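Local atomic coordinates of predicted metal-dependent hydrolase of the TIM-barrel fold (Lactobacillus casei, PDB entry 2QPX), a protein that probably acts as a zinc-dependent hydrolase of the amidohydrolase family, carrying two zinc ions in the active-site region of a TIM barrel. Residues I169-V174 with Q226-Y231; L176-V181 with R247-A252; N242-R247 with G273-V278. All coordinates share one frame; numbering follows the deposited sequence.

Contact 1. Residues I169-V174 with Q226-Y231; sequences IAAYRV and QFHVGY
The rings of Tyr172 and His228 meet obliquely, while Ala171 closes in beside them and a water ties the two backbones together. The ring centroids lie 3.8 Å apart with the planes inclined at 37°. CZ of Tyr172 sits over one face of the imidazole, offset toward its rim, and CD2 of His228 in turn lies over one face of the phenol ring. With CG anti to the backbone N (chi1 -180°), the His228 ring is carried across to the short, weakly bonded helical turn 170-173. The phenol oxygen is modelled too close to the imidazole for its separation to be relied upon.

Apolar packing comes from Ala171, whose CB lies near the plane of the imidazole, at its edge, 3.9 Å from CD2 of His228. The same methyl also packs against the His228 carbonyl.

The polar links are few. Water 1 accepts from Ala171 N at 2.9 Å and donates to His228 O at 2.8 Å, bridging the helical turn to the strand. On the imidazole, NE2 of His228 donates to Gly230 O at 3.0 Å; the bond is bent, 141° at the hydrogen, and reaches the carbonyl from above its plane. That bond helps fix the rotation of the ring and leaves ND1 for zinc.

His228 shares this zinc ion with His264 and with Lys167, which is carboxylated and also binds the other zinc. A histidine near the C-terminal end of a barrel strand and a carboxylated lysine between two metals are characteristic of the binuclear amidohydrolase site.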
ATOM      1  N   ILE A 169     -19.534 -13.996   0.334  1.00 12.75           N
ATOM      2  CA  ILE A 169     -18.205 -14.431  -0.087  1.00 13.76           C
ATOM      3  C   ILE A 169     -17.882 -14.061  -1.546  1.00 13.59           C
ATOM      4  O   ILE A 169     -16.975 -14.661  -2.159  1.00 15.53           O
ATOM      5  CB  ILE A 169     -17.982 -15.936   0.164  1.00 15.19           C
ATOM      6  CG1 ILE A 169     -18.980 -16.817  -0.565  1.00 16.29           C
ATOM      7  CG2 ILE A 169     -17.919 -16.176   1.662  1.00 18.76           C
ATOM      8  CD1 ILE A 169     -18.515 -18.239  -0.769  1.00 23.21           C
ATOM      9  N   ALA A 170     -18.559 -13.039  -2.077  1.00 13.13           N
ATOM     10  CA  ALA A 170     -18.302 -12.599  -3.455  1.00 13.69           C
ATOM     11  C   ALA A 170     -16.830 -12.409  -3.781  1.00 15.30           C
ATOM     12  O   ALA A 170     -16.356 -12.801  -4.871  1.00 15.46           O
ATOM     13  CB  ALA A 170     -19.081 -11.289  -3.758  1.00 15.66           C
ATOM     14  N   ALA A 171     -16.072 -11.859  -2.836  1.00 16.68           N
ATOM     15  CA  ALA A 171     -14.653 -11.593  -3.098  1.00 17.78           C
ATOM     16  C   ALA A 171     -13.906 -12.865  -3.486  1.00 18.71           C
ATOM     17  O   ALA A 171     -12.981 -12.815  -4.310  1.00 22.46           O
ATOM     18  CB  ALA A 171     -13.993 -10.937  -1.877  1.00 18.67           C
ATOM     19  N   TYR A 172     -14.278 -13.999  -2.901  1.00 18.65           N
ATOM     20  CA  TYR A 172     -13.601 -15.286  -3.174  1.00 21.21           C
ATOM     21  C   TYR A 172     -14.021 -15.871  -4.558  1.00 22.57           C
ATOM     22  O   TYR A 172     -13.319 -16.749  -5.111  1.00 27.40           O
ATOM     23  CB  TYR A 172     -13.972 -16.342  -2.127  1.00 27.41           C
ATOM     24  CG  TYR A 172     -13.412 -16.198  -0.721  1.00 33.06           C
ATOM     25  CD1 TYR A 172     -12.098 -16.469  -0.445  1.00 38.93           C
ATOM     26  CD2 TYR A 172     -14.243 -15.892   0.338  1.00 38.62           C
ATOM     27  CE1 TYR A 172     -11.601 -16.407   0.851  1.00 35.78           C
ATOM     28  CE2 TYR A 172     -13.773 -15.829   1.639  1.00 39.98           C
ATOM     29  CZ  TYR A 172     -12.460 -16.079   1.893  1.00 36.94           C
ATOM     30  OH  TYR A 172     -12.050 -16.011   3.233  1.00 42.85           O
ATOM     31  N   ARG A 173     -15.160 -15.443  -5.093  1.00 20.49           N
ATOM     32  CA  ARG A 173     -15.764 -16.080  -6.263  1.00 20.16           C
ATOM     33  C   ARG A 173     -15.578 -15.227  -7.516  1.00 21.28           C
ATOM     34  O   ARG A 173     -15.205 -15.744  -8.587  1.00 24.59           O
ATOM     35  CB  ARG A 173     -17.242 -16.383  -6.028  1.00 22.59           C
ATOM     36  CG  ARG A 173     -17.531 -17.287  -4.816  1.00 22.79           C
ATOM     37  CD  ARG A 173     -17.070 -18.661  -5.080  1.00 25.03           C
ATOM     38  NE  ARG A 173     -17.144 -19.534  -3.913  1.00 24.52           N
ATOM     39  CZ  ARG A 173     -18.213 -20.194  -3.510  1.00 25.00           C
ATOM     40  NH1 ARG A 173     -19.393 -20.073  -4.115  1.00 23.04           N
ATOM     41  NH2 ARG A 173     -18.100 -21.008  -2.465  1.00 28.67           N
ATOM     42  N   VAL A 174     -15.868 -13.942  -7.381  1.00 18.29           N
ATOM     43  CA  VAL A 174     -15.984 -13.013  -8.511  1.00 16.84           C
ATOM     44  C   VAL A 174     -15.345 -11.646  -8.299  1.00 15.25           C
ATOM     45  O   VAL A 174     -15.279 -10.833  -9.232  1.00 18.92           O
ATOM     46  CB  VAL A 174     -17.463 -12.834  -8.903  1.00 17.81           C
ATOM     47  CG1 VAL A 174     -18.064 -14.171  -9.403  1.00 18.93           C
ATOM     48  CG2 VAL A 174     -18.312 -12.274  -7.744  1.00 16.96           C
ATOM     49  N   GLN A 226     -22.134  -8.554   5.914  1.00 13.45           N
ATOM     50  CA  GLN A 226     -20.683  -8.678   5.928  1.00 12.20           C
ATOM     51  C   GLN A 226     -20.190  -9.084   4.545  1.00 11.73           C
ATOM     52  O   GLN A 226     -20.827  -9.899   3.856  1.00 13.27           O
ATOM     53  CB  GLN A 226     -20.270  -9.782   6.890  1.00 13.32           C
ATOM     54  CG  GLN A 226     -20.826  -9.673   8.295  1.00 13.01           C
ATOM     55  CD  GLN A 226     -20.417 -10.862   9.187  1.00 13.43           C
ATOM     56  OE1 GLN A 226     -20.059 -11.926   8.668  1.00 14.73           O
ATOM     57  NE2 GLN A 226     -20.510 -10.694  10.526  1.00 14.29           N
ATOM     58  N   PHE A 227     -19.028  -8.547   4.145  1.00 12.58           N
ATOM     59  CA  PHE A 227     -18.298  -8.985   2.946  1.00 11.79           C
ATOM     60  C   PHE A 227     -16.886  -9.391   3.326  1.00 13.04           C
ATOM     61  O   PHE A 227     -16.146  -8.609   3.934  1.00 13.29           O
ATOM     62  CB  PHE A 227     -18.162  -7.852   1.932  1.00 12.89           C
ATOM     63  CG  PHE A 227     -19.424  -7.532   1.204  1.00 13.50           C
ATOM     64  CD1 PHE A 227     -20.369  -6.688   1.751  1.00 14.31           C
ATOM     65  CD2 PHE A 227     -19.650  -8.050  -0.067  1.00 13.75           C
ATOM     66  CE1 PHE A 227     -21.506  -6.358   1.051  1.00 15.05           C
ATOM     67  CE2 PHE A 227     -20.787  -7.713  -0.759  1.00 14.23           C
ATOM     68  CZ  PHE A 227     -21.720  -6.861  -0.209  1.00 16.15           C
ATOM     69  N   HIS A 228     -16.445 -10.556   2.862  1.00 13.35           N
ATOM     70  CA  HIS A 228     -14.986 -10.811   2.858  1.00 13.92           C
ATOM     71  C   HIS A 228     -14.306  -9.784   1.983  1.00 14.38           C
ATOM     72  O   HIS A 228     -14.729  -9.609   0.850  1.00 16.43           O
ATOM     73  CB  HIS A 228     -14.702 -12.219   2.309  1.00 15.78           C
ATOM     74  CG  HIS A 228     -13.250 -12.557   2.279  1.00 17.55           C
ATOM     75  ND1 HIS A 228     -12.643 -13.280   3.279  1.00 25.41           N
ATOM     76  CD2 HIS A 228     -12.276 -12.243   1.383  1.00 18.10           C
ATOM     77  CE1 HIS A 228     -11.346 -13.388   3.002  1.00 24.01           C
ATOM     78  NE2 HIS A 228     -11.105 -12.761   1.864  1.00 21.50           N
ATOM     79  N   VAL A 229     -13.205  -9.194   2.467  1.00 13.40           N
ATOM     80  CA  VAL A 229     -12.408  -8.251   1.688  1.00 14.08           C
ATOM     81  C   VAL A 229     -10.938  -8.667   1.829  1.00 15.08           C
ATOM     82  O   VAL A 229     -10.452  -8.921   2.926  1.00 16.43           O
ATOM     83  CB  VAL A 229     -12.602  -6.788   2.179  1.00 15.54           C
ATOM     84  CG1 VAL A 229     -11.642  -5.805   1.428  1.00 15.89           C
ATOM     85  CG2 VAL A 229     -14.099  -6.353   2.043  1.00 16.35           C
ATOM     86  N   GLY A 230     -10.202  -8.694   0.715  1.00 16.04           N
ATOM     87  CA  GLY A 230      -8.751  -8.906   0.768  1.00 18.63           C
ATOM     88  C   GLY A 230      -8.346 -10.362   0.992  1.00 20.99           C
ATOM     89  O   GLY A 230      -8.970 -11.272   0.436  1.00 22.65           O
ATOM     90  N   TYR A 231      -7.299 -10.558   1.816  1.00 21.40           N
ATOM     91  CA  TYR A 231      -6.669 -11.850   2.201  1.00 21.82           C
ATOM     92  C   TYR A 231      -7.543 -13.082   1.983  1.00 22.85           C
ATOM     93  O   TYR A 231      -8.425 -13.352   2.747  1.00 23.85           O
ATOM     94  CB  TYR A 231      -6.145 -11.730   3.647  1.00 22.61           C
ATOM     95  CG  TYR A 231      -5.225 -12.825   4.208  1.00 20.25           C
ATOM     96  CD1 TYR A 231      -4.711 -13.852   3.424  1.00 22.26           C
ATOM     97  CD2 TYR A 231      -4.936 -12.830   5.548  1.00 22.44           C
ATOM     98  CE1 TYR A 231      -3.890 -14.829   3.964  1.00 21.63           C
ATOM     99  CE2 TYR A 231      -4.137 -13.814   6.114  1.00 20.67           C
ATOM    100  CZ  TYR A 231      -3.620 -14.813   5.324  1.00 20.72           C
ATOM    101  OH  TYR A 231      -2.792 -15.806   5.850  1.00 23.02           O
TER
HETATM  102  O   HOH W   1     -16.958 -10.828  -0.330  1.00 15.89           O

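Contact 2. Residues L176-V181 with R247-A252; sequences LHLEPV and RDYLKA
Leu178, with CG anti to its carbonyl carbon (chi1 -53°), and Tyr249, with CG anti to the backbone N (chi1 -172°), extend their side chains into each other's path. The leucine branch CD1 thereby comes down over one face of the phenol ring, nearer the CB end than the hydroxyl, and touches Tyr249 CG at 3.6 Å. It stands 4.0 Å from the ring centroid and 26° off the normal, a CH-pi contact. Leu178 CB and Tyr249 CB, 4.1 Å apart, also touch at the roots of the side chains.

The loop between helices 170-173 and 183-196 is thus packed on the start of helix 247-253, which follows strand 225-229 in the barrel. Beside this apolar patch, water 2 accepts from Tyr249 N at 3.1 Å, in the first turn of that helix, and donates to the loop carbonyl Leu178 O at 2.7 Å. The tyrosine OH is hydrogen-bonded to Leu211 O of helix 204-221; Tyr212 of that helix and Phe253 of its own helix meet its ring edge-to-face. The chemistry implies a join made of dispersion and CH-pi attraction, with a water linking the loop carbonyl to the helix amide.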
ATOM      1  N   LEU A 176     -14.942  -7.847  -6.099  1.00 16.50           N
ATOM      2  CA  LEU A 176     -15.755  -6.831  -5.443  1.00 16.54           C
ATOM      3  C   LEU A 176     -16.155  -5.631  -6.312  1.00 17.30           C
ATOM      4  O   LEU A 176     -16.677  -4.646  -5.797  1.00 17.93           O
ATOM      5  CB  LEU A 176     -15.092  -6.324  -4.152  1.00 17.02           C
ATOM      6  CG  LEU A 176     -14.964  -7.350  -3.019  1.00 16.46           C
ATOM      7  CD1 LEU A 176     -14.147  -6.720  -1.883  1.00 18.51           C
ATOM      8  CD2 LEU A 176     -16.366  -7.782  -2.586  1.00 17.90           C
ATOM      9  N   HIS A 177     -15.944  -5.727  -7.637  1.00 17.35           N
ATOM     10  CA  HIS A 177     -16.349  -4.662  -8.533  0.50 17.59           C
ATOM     11  C   HIS A 177     -17.829  -4.838  -8.857  1.00 18.07           C
ATOM     12  O   HIS A 177     -18.210  -5.228  -9.967  1.00 19.29           O
ATOM     13  CB  HIS A 177     -15.470  -4.679  -9.784  0.50 17.01           C
ATOM     14  CG  HIS A 177     -15.460  -3.388 -10.529  0.50 18.28           C
ATOM     15  ND1 HIS A 177     -16.404  -2.399 -10.337  0.50 18.98           N
ATOM     16  CD2 HIS A 177     -14.660  -2.964 -11.533  0.50 18.30           C
ATOM     17  CE1 HIS A 177     -16.163  -1.406 -11.177  0.50 24.70           C
ATOM     18  NE2 HIS A 177     -15.099  -1.718 -11.895  0.50 22.64           N
ATOM     19  N   LEU A 178     -18.679  -4.539  -7.886  1.00 17.51           N
ATOM     20  CA  LEU A 178     -20.085  -4.854  -7.955  1.00 18.27           C
ATOM     21  C   LEU A 178     -20.795  -3.840  -8.866  1.00 21.13           C
ATOM     22  O   LEU A 178     -20.622  -2.631  -8.716  1.00 25.82           O
ATOM     23  CB  LEU A 178     -20.699  -4.817  -6.572  1.00 20.56           C
ATOM     24  CG  LEU A 178     -20.044  -5.639  -5.468  1.00 18.79           C
ATOM     25  CD1 LEU A 178     -20.744  -5.396  -4.136  1.00 20.90           C
ATOM     26  CD2 LEU A 178     -19.932  -7.153  -5.775  1.00 22.26           C
ATOM     27  N   GLU A 179     -21.547  -4.343  -9.844  1.00 19.08           N
ATOM     28  CA  GLU A 179     -22.285  -3.460 -10.737  1.00 20.26           C
ATOM     29  C   GLU A 179     -23.669  -4.056 -10.933  1.00 17.45           C
ATOM     30  O   GLU A 179     -23.827  -5.272 -10.941  1.00 17.69           O
ATOM     31  CB  GLU A 179     -21.554  -3.313 -12.077  1.00 21.59           C
ATOM     32  CG  GLU A 179     -20.236  -2.525 -12.005  1.00 26.82           C
ATOM     33  CD  GLU A 179     -19.588  -2.250 -13.395  1.00 35.05           C
ATOM     34  OE1 GLU A 179     -19.114  -3.198 -14.057  1.00 43.76           O
ATOM     35  OE2 GLU A 179     -19.557  -1.063 -13.816  1.00 47.31           O
ATOM     36  N   PRO A 180     -24.670  -3.208 -11.158  1.00 17.72           N
ATOM     37  CA  PRO A 180     -26.007  -3.720 -11.404  1.00 15.55           C
ATOM     38  C   PRO A 180     -26.070  -4.582 -12.660  1.00 16.13           C
ATOM     39  O   PRO A 180     -25.358  -4.359 -13.643  1.00 18.30           O
ATOM     40  CB  PRO A 180     -26.870  -2.466 -11.593  1.00 19.49           C
ATOM     41  CG  PRO A 180     -26.039  -1.326 -11.184  1.00 23.08           C
ATOM     42  CD  PRO A 180     -24.605  -1.738 -11.176  1.00 20.56           C
ATOM     43  N   VAL A 181     -26.942  -5.568 -12.581  1.00 15.48           N
ATOM     44  CA  VAL A 181     -27.153  -6.576 -13.627  1.00 16.14           C
ATOM     45  C   VAL A 181     -28.637  -6.731 -13.916  1.00 17.20           C
ATOM     46  O   VAL A 181     -29.486  -6.837 -13.017  1.00 17.41           O
ATOM     47  CB  VAL A 181     -26.615  -7.967 -13.141  1.00 14.78           C
ATOM     48  CG1 VAL A 181     -26.906  -9.074 -14.157  1.00 17.23           C
ATOM     49  CG2 VAL A 181     -25.102  -7.864 -12.827  1.00 16.15           C
ATOM     50  N   ARG A 247     -17.551   0.871  -4.477  1.00 18.96           N
ATOM     51  CA  ARG A 247     -18.129   2.205  -4.267  0.50 20.35           C
ATOM     52  C   ARG A 247     -19.539   2.351  -4.864  1.00 21.16           C
ATOM     53  O   ARG A 247     -20.382   2.942  -4.229  1.00 20.24           O
ATOM     54  CB  ARG A 247     -17.182   3.291  -4.776  0.50 21.09           C
ATOM     55  CG  ARG A 247     -17.519   4.716  -4.298  0.50 21.43           C
ATOM     56  CD  ARG A 247     -16.508   5.753  -4.860  0.50 22.71           C
ATOM     57  NE  ARG A 247     -16.532   5.751  -6.321  0.50 20.92           N
ATOM     58  CZ  ARG A 247     -17.067   6.692  -7.082  0.50 20.26           C
ATOM     59  NH1 ARG A 247     -17.574   7.793  -6.558  0.50 23.19           N
ATOM     60  NH2 ARG A 247     -17.054   6.550  -8.404  0.50 24.15           N
ATOM     61  N   ASP A 248     -19.823   1.795  -6.050  1.00 20.39           N
ATOM     62  CA  ASP A 248     -21.156   2.000  -6.592  0.50 20.17           C
ATOM     63  C   ASP A 248     -22.227   1.304  -5.733  1.00 19.31           C
ATOM     64  O   ASP A 248     -23.292   1.881  -5.510  1.00 18.45           O
ATOM     65  CB  ASP A 248     -21.220   1.594  -8.067  0.50 20.32           C
ATOM     66  CG  ASP A 248     -20.326   2.461  -8.982  0.50 21.49           C
ATOM     67  OD1 ASP A 248     -19.929   3.613  -8.635  0.50 21.68           O
ATOM     68  OD2 ASP A 248     -20.042   1.974 -10.099  0.50 24.71           O
ATOM     69  N   TYR A 249     -21.923   0.119  -5.220  1.00 18.31           N
ATOM     70  CA  TYR A 249     -22.836  -0.579  -4.340  1.00 17.37           C
ATOM     71  C   TYR A 249     -23.027   0.214  -3.053  1.00 16.50           C
ATOM     72  O   TYR A 249     -24.144   0.313  -2.569  1.00 16.11           O
ATOM     73  CB  TYR A 249     -22.312  -1.982  -4.045  1.00 15.46           C
ATOM     74  CG  TYR A 249     -23.243  -2.901  -3.304  1.00 14.94           C
ATOM     75  CD1 TYR A 249     -24.194  -3.651  -3.992  1.00 16.36           C
ATOM     76  CD2 TYR A 249     -23.148  -3.067  -1.919  1.00 16.80           C
ATOM     77  CE1 TYR A 249     -25.038  -4.531  -3.371  1.00 14.56           C
ATOM     78  CE2 TYR A 249     -23.986  -3.943  -1.263  1.00 15.42           C
ATOM     79  CZ  TYR A 249     -24.953  -4.692  -1.985  1.00 14.11           C
ATOM     80  OH  TYR A 249     -25.755  -5.578  -1.308  1.00 16.34           O
ATOM     81  N   LEU A 250     -21.938   0.741  -2.498  1.00 15.55           N
ATOM     82  CA  LEU A 250     -22.023   1.491  -1.237  1.00 16.73           C
ATOM     83  C   LEU A 250     -22.868   2.769  -1.441  1.00 17.52           C
ATOM     84  O   LEU A 250     -23.683   3.127  -0.594  1.00 18.18           O
ATOM     85  CB  LEU A 250     -20.633   1.851  -0.730  1.00 17.40           C
ATOM     86  CG  LEU A 250     -19.728   0.696  -0.348  1.00 18.78           C
ATOM     87  CD1 LEU A 250     -18.315   1.115   0.089  1.00 20.60           C
ATOM     88  CD2 LEU A 250     -20.444  -0.196   0.681  1.00 20.26           C
ATOM     89  N   LYS A 251     -22.675   3.446  -2.571  1.00 18.63           N
ATOM     90  CA  LYS A 251     -23.448   4.644  -2.904  1.00 19.76           C
ATOM     91  C   LYS A 251     -24.924   4.270  -3.048  1.00 19.91           C
ATOM     92  O   LYS A 251     -25.804   5.001  -2.606  1.00 21.87           O
ATOM     93  CB  LYS A 251     -22.938   5.277  -4.208  1.00 21.75           C
ATOM     94  CG  LYS A 251     -21.618   6.029  -4.077  1.00 26.34           C
ATOM     95  CD  LYS A 251     -21.191   6.794  -5.375  1.00 29.54           C
ATOM     96  N   ALA A 252     -25.191   3.093  -3.616  1.00 18.23           N
ATOM     97  CA  ALA A 252     -26.566   2.678  -3.838  1.00 18.11           C
ATOM     98  C   ALA A 252     -27.341   2.381  -2.561  1.00 19.48           C
ATOM     99  O   ALA A 252     -28.546   2.636  -2.485  1.00 24.43           O
ATOM    100  CB  ALA A 252     -26.639   1.468  -4.788  1.00 20.57           C
TER
HETATM  101  O   HOH W   2     -19.610  -1.388  -6.587  1.00 23.79           O

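Contact 3. Residues N242-R247 with G273-V278; sequences NPLLMR and GYLASV
This is buried apolar packing, in which Leu275 of helix 269-278 meets Pro243 and Leu244 of the short 3-10 segment 243-246, in the loop between strand 225-229 and helix 247-253. The two branches of Leu275 divide the work. CD1 rests on the proline, 4.0 Å from Pro243 CB and 3.6 Å from Pro243 O, while CD2 meets the tip of the neighbouring leucine, 4.1 Å from Leu244 CD2. That same methyl of Leu244 also touches the ring of Tyr274 at an oblique angle, 4.2 Å from its CD2. With CG of Leu275 anti to the carbonyl carbon (chi1 -66°), the side chain leans toward the 3-10 segment, and chi2 near 166° turns its two methyls to different partners. Cutting Leu275 back to an alanine would probably open a gap beside Pro243 and leave Leu244 CD2 without one of its two apolar partners in 273-278.

Each side is braced from within. Asn242 OD1 accepts from Leu244 N at 3.0 Å, the N-H...O angle being 157°, an Asx turn that shapes the start of the 3-10 segment. On the helix, Ser277 OG donates to Tyr274 O at 2.7 Å, in the carbonyl plane and on a lone pair. The hydroxyl of Tyr274 reaches Gly232 O of the third subunit, and Leu244 packs on Met238 of that subunit. The arrangement belongs to the outer layer of a TIM barrel, where a loop leaving one strand packs against the helix that follows the adjacent parallel strand 260-264.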
ATOM      1  N   ASN A 242     -10.021  -5.223  -3.736  1.00 19.02           N
ATOM      2  CA  ASN A 242      -9.850  -3.853  -3.248  1.00 18.40           C
ATOM      3  C   ASN A 242     -11.263  -3.275  -3.013  1.00 18.65           C
ATOM      4  O   ASN A 242     -12.056  -3.140  -3.951  1.00 18.16           O
ATOM      5  CB  ASN A 242      -9.072  -3.012  -4.270  1.00 19.50           C
ATOM      6  CG  ASN A 242      -8.751  -1.607  -3.780  1.00 18.32           C
ATOM      7  OD1 ASN A 242      -9.495  -1.009  -2.983  1.00 18.59           O
ATOM      8  ND2 ASN A 242      -7.626  -1.050  -4.282  1.00 20.45           N
ATOM      9  N   PRO A 243     -11.591  -2.896  -1.768  1.00 16.20           N
ATOM     10  CA  PRO A 243     -12.957  -2.484  -1.505  1.00 15.77           C
ATOM     11  C   PRO A 243     -13.364  -1.141  -2.126  1.00 16.35           C
ATOM     12  O   PRO A 243     -14.562  -0.852  -2.178  1.00 16.97           O
ATOM     13  CB  PRO A 243     -12.999  -2.428   0.019  1.00 16.55           C
ATOM     14  CG  PRO A 243     -11.612  -2.077   0.413  1.00 17.19           C
ATOM     15  CD  PRO A 243     -10.754  -2.836  -0.568  1.00 15.99           C
ATOM     16  N   LEU A 244     -12.409  -0.369  -2.650  1.00 16.78           N
ATOM     17  CA  LEU A 244     -12.764   0.806  -3.456  1.00 17.77           C
ATOM     18  C   LEU A 244     -13.632   0.391  -4.651  1.00 18.15           C
ATOM     19  O   LEU A 244     -14.425   1.198  -5.140  1.00 19.07           O
ATOM     20  CB  LEU A 244     -11.522   1.536  -3.951  1.00 19.05           C
ATOM     21  CG  LEU A 244     -10.561   2.119  -2.911  1.00 18.65           C
ATOM     22  CD1 LEU A 244      -9.357   2.794  -3.570  1.00 19.18           C
ATOM     23  CD2 LEU A 244     -11.320   3.063  -1.945  1.00 20.42           C
ATOM     24  N   LEU A 245     -13.505  -0.863  -5.087  1.00 17.54           N
ATOM     25  CA  LEU A 245     -14.286  -1.348  -6.216  1.00 18.76           C
ATOM     26  C   LEU A 245     -15.782  -1.476  -5.872  1.00 17.76           C
ATOM     27  O   LEU A 245     -16.630  -1.541  -6.768  1.00 19.99           O
ATOM     28  CB  LEU A 245     -13.726  -2.672  -6.725  1.00 18.95           C
ATOM     29  CG  LEU A 245     -12.298  -2.637  -7.291  1.00 20.43           C
ATOM     30  CD1 LEU A 245     -11.730  -4.054  -7.475  1.00 23.08           C
ATOM     31  CD2 LEU A 245     -12.255  -1.820  -8.564  1.00 23.40           C
HETATM   32  N   MSE A 246     -16.104  -1.457  -4.565  1.00 16.89           N
HETATM   33  CA  MSE A 246     -17.483  -1.539  -4.084  1.00 17.83           C
HETATM   34  C   MSE A 246     -18.210  -0.204  -4.067  1.00 19.40           C
HETATM   35  O   MSE A 246     -19.335  -0.134  -3.602  1.00 19.82           O
HETATM   36  CB  MSE A 246     -17.542  -2.079  -2.631  1.00 18.42           C
HETATM   37  CG  MSE A 246     -17.002  -3.458  -2.483  1.00 19.54           C
HETATM   38 SE   MSE A 246     -17.016  -3.996  -0.675  0.80 20.81          SE
HETATM   39  CE  MSE A 246     -18.824  -4.068  -0.420  1.00 18.34           C
ATOM     40  N   ARG A 247     -17.551   0.871  -4.477  1.00 18.96           N
ATOM     41  CA  ARG A 247     -18.129   2.205  -4.267  0.50 20.35           C
ATOM     42  C   ARG A 247     -19.539   2.351  -4.864  1.00 21.16           C
ATOM     43  O   ARG A 247     -20.382   2.942  -4.229  1.00 20.24           O
ATOM     44  CB  ARG A 247     -17.182   3.291  -4.776  0.50 21.09           C
ATOM     45  CG  ARG A 247     -17.519   4.716  -4.298  0.50 21.43           C
ATOM     46  CD  ARG A 247     -16.508   5.753  -4.860  0.50 22.71           C
ATOM     47  NE  ARG A 247     -16.532   5.751  -6.321  0.50 20.92           N
ATOM     48  CZ  ARG A 247     -17.067   6.692  -7.082  0.50 20.26           C
ATOM     49  NH1 ARG A 247     -17.574   7.793  -6.558  0.50 23.19           N
ATOM     50  NH2 ARG A 247     -17.054   6.550  -8.404  0.50 24.15           N
ATOM     51  N   GLY A 273     -10.709   1.908   5.841  1.00 16.13           N
ATOM     52  CA  GLY A 273     -10.852   2.976   6.820  1.00 16.05           C
ATOM     53  C   GLY A 273     -11.237   4.296   6.186  1.00 16.17           C
ATOM     54  O   GLY A 273     -12.052   5.047   6.737  1.00 16.90           O
ATOM     55  N   TYR A 274     -10.648   4.591   5.035  1.00 16.63           N
ATOM     56  CA  TYR A 274     -11.076   5.728   4.216  1.00 17.08           C
ATOM     57  C   TYR A 274     -12.572   5.636   3.906  1.00 16.44           C
ATOM     58  O   TYR A 274     -13.324   6.605   4.125  1.00 17.93           O
ATOM     59  CB  TYR A 274     -10.227   5.851   2.935  1.00 18.95           C
ATOM     60  CG  TYR A 274     -10.915   6.734   1.925  1.00 18.99           C
ATOM     61  CD1 TYR A 274     -10.972   8.095   2.106  1.00 18.70           C
ATOM     62  CD2 TYR A 274     -11.630   6.166   0.872  1.00 19.78           C
ATOM     63  CE1 TYR A 274     -11.720   8.887   1.230  1.00 18.47           C
ATOM     64  CE2 TYR A 274     -12.348   6.939  -0.010  1.00 22.76           C
ATOM     65  CZ  TYR A 274     -12.387   8.286   0.167  1.00 20.06           C
ATOM     66  OH  TYR A 274     -13.126   9.062  -0.702  1.00 23.87           O
ATOM     67  N   LEU A 275     -13.019   4.486   3.398  1.00 15.71           N
ATOM     68  CA  LEU A 275     -14.429   4.320   3.080  1.00 16.83           C
ATOM     69  C   LEU A 275     -15.339   4.541   4.306  1.00 16.65           C
ATOM     70  O   LEU A 275     -16.372   5.186   4.204  1.00 16.78           O
ATOM     71  CB  LEU A 275     -14.720   2.977   2.435  1.00 17.04           C
ATOM     72  CG  LEU A 275     -14.118   2.771   1.060  1.00 16.94           C
ATOM     73  CD1 LEU A 275     -14.209   1.269   0.736  1.00 18.43           C
ATOM     74  CD2 LEU A 275     -14.863   3.631   0.020  1.00 18.67           C
ATOM     75  N   ALA A 276     -14.887   4.101   5.478  1.00 15.85           N
ATOM     76  CA  ALA A 276     -15.632   4.278   6.708  1.00 15.39           C
ATOM     77  C   ALA A 276     -15.782   5.765   7.045  1.00 15.68           C
ATOM     78  O   ALA A 276     -16.754   6.158   7.638  1.00 17.14           O
ATOM     79  CB  ALA A 276     -14.982   3.509   7.854  1.00 16.62           C
ATOM     80  N   SER A 277     -14.805   6.569   6.666  1.00 15.04           N
ATOM     81  CA  SER A 277     -14.797   8.001   6.924  1.00 16.03           C
ATOM     82  C   SER A 277     -15.720   8.811   6.030  1.00 16.64           C
ATOM     83  O   SER A 277     -16.012   9.957   6.364  1.00 17.54           O
ATOM     84  CB  SER A 277     -13.365   8.565   6.851  1.00 17.69           C
ATOM     85  OG  SER A 277     -12.914   8.857   5.521  1.00 18.87           O
ATOM     86  N   VAL A 278     -16.171   8.238   4.909  1.00 15.68           N
ATOM     87  CA  VAL A 278     -17.007   8.991   3.944  1.00 15.70           C
ATOM     88  C   VAL A 278     -18.356   8.346   3.626  1.00 17.25           C
ATOM     89  O   VAL A 278     -19.186   8.993   3.015  1.00 18.81           O
ATOM     90  CB  VAL A 278     -16.226   9.361   2.661  1.00 16.41           C
ATOM     91  CG1 VAL A 278     -15.023  10.294   2.951  1.00 17.32           C
ATOM     92  CG2 VAL A 278     -15.758   8.094   1.909  1.00 17.92           C
TER

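The centres of contacts 1 and 2, like those of contacts 1 and 3, lie about 14 Å apart; contacts 2 and 3 are closer, about 11 Å. Along the chain, contacts 1 and 2 alternate their segments, as do 2 and 3, whereas contact 1 closes before contact 3 opens. Strand 225-229 in contact 1 leads through segment 242-247 of contact 3 into helix 247-253 of contact 2, with Arg247 common to the last two. Phe227 touches Tyr249 and selenomethionine Met246, and Val229 touches Pro243. Contact 1 lies at the zinc site, with Tyr231 packing on the second subunit; contacts 2 and 3 lie farther out and touch the third, so packing leads from metal site toward subunit interfaces.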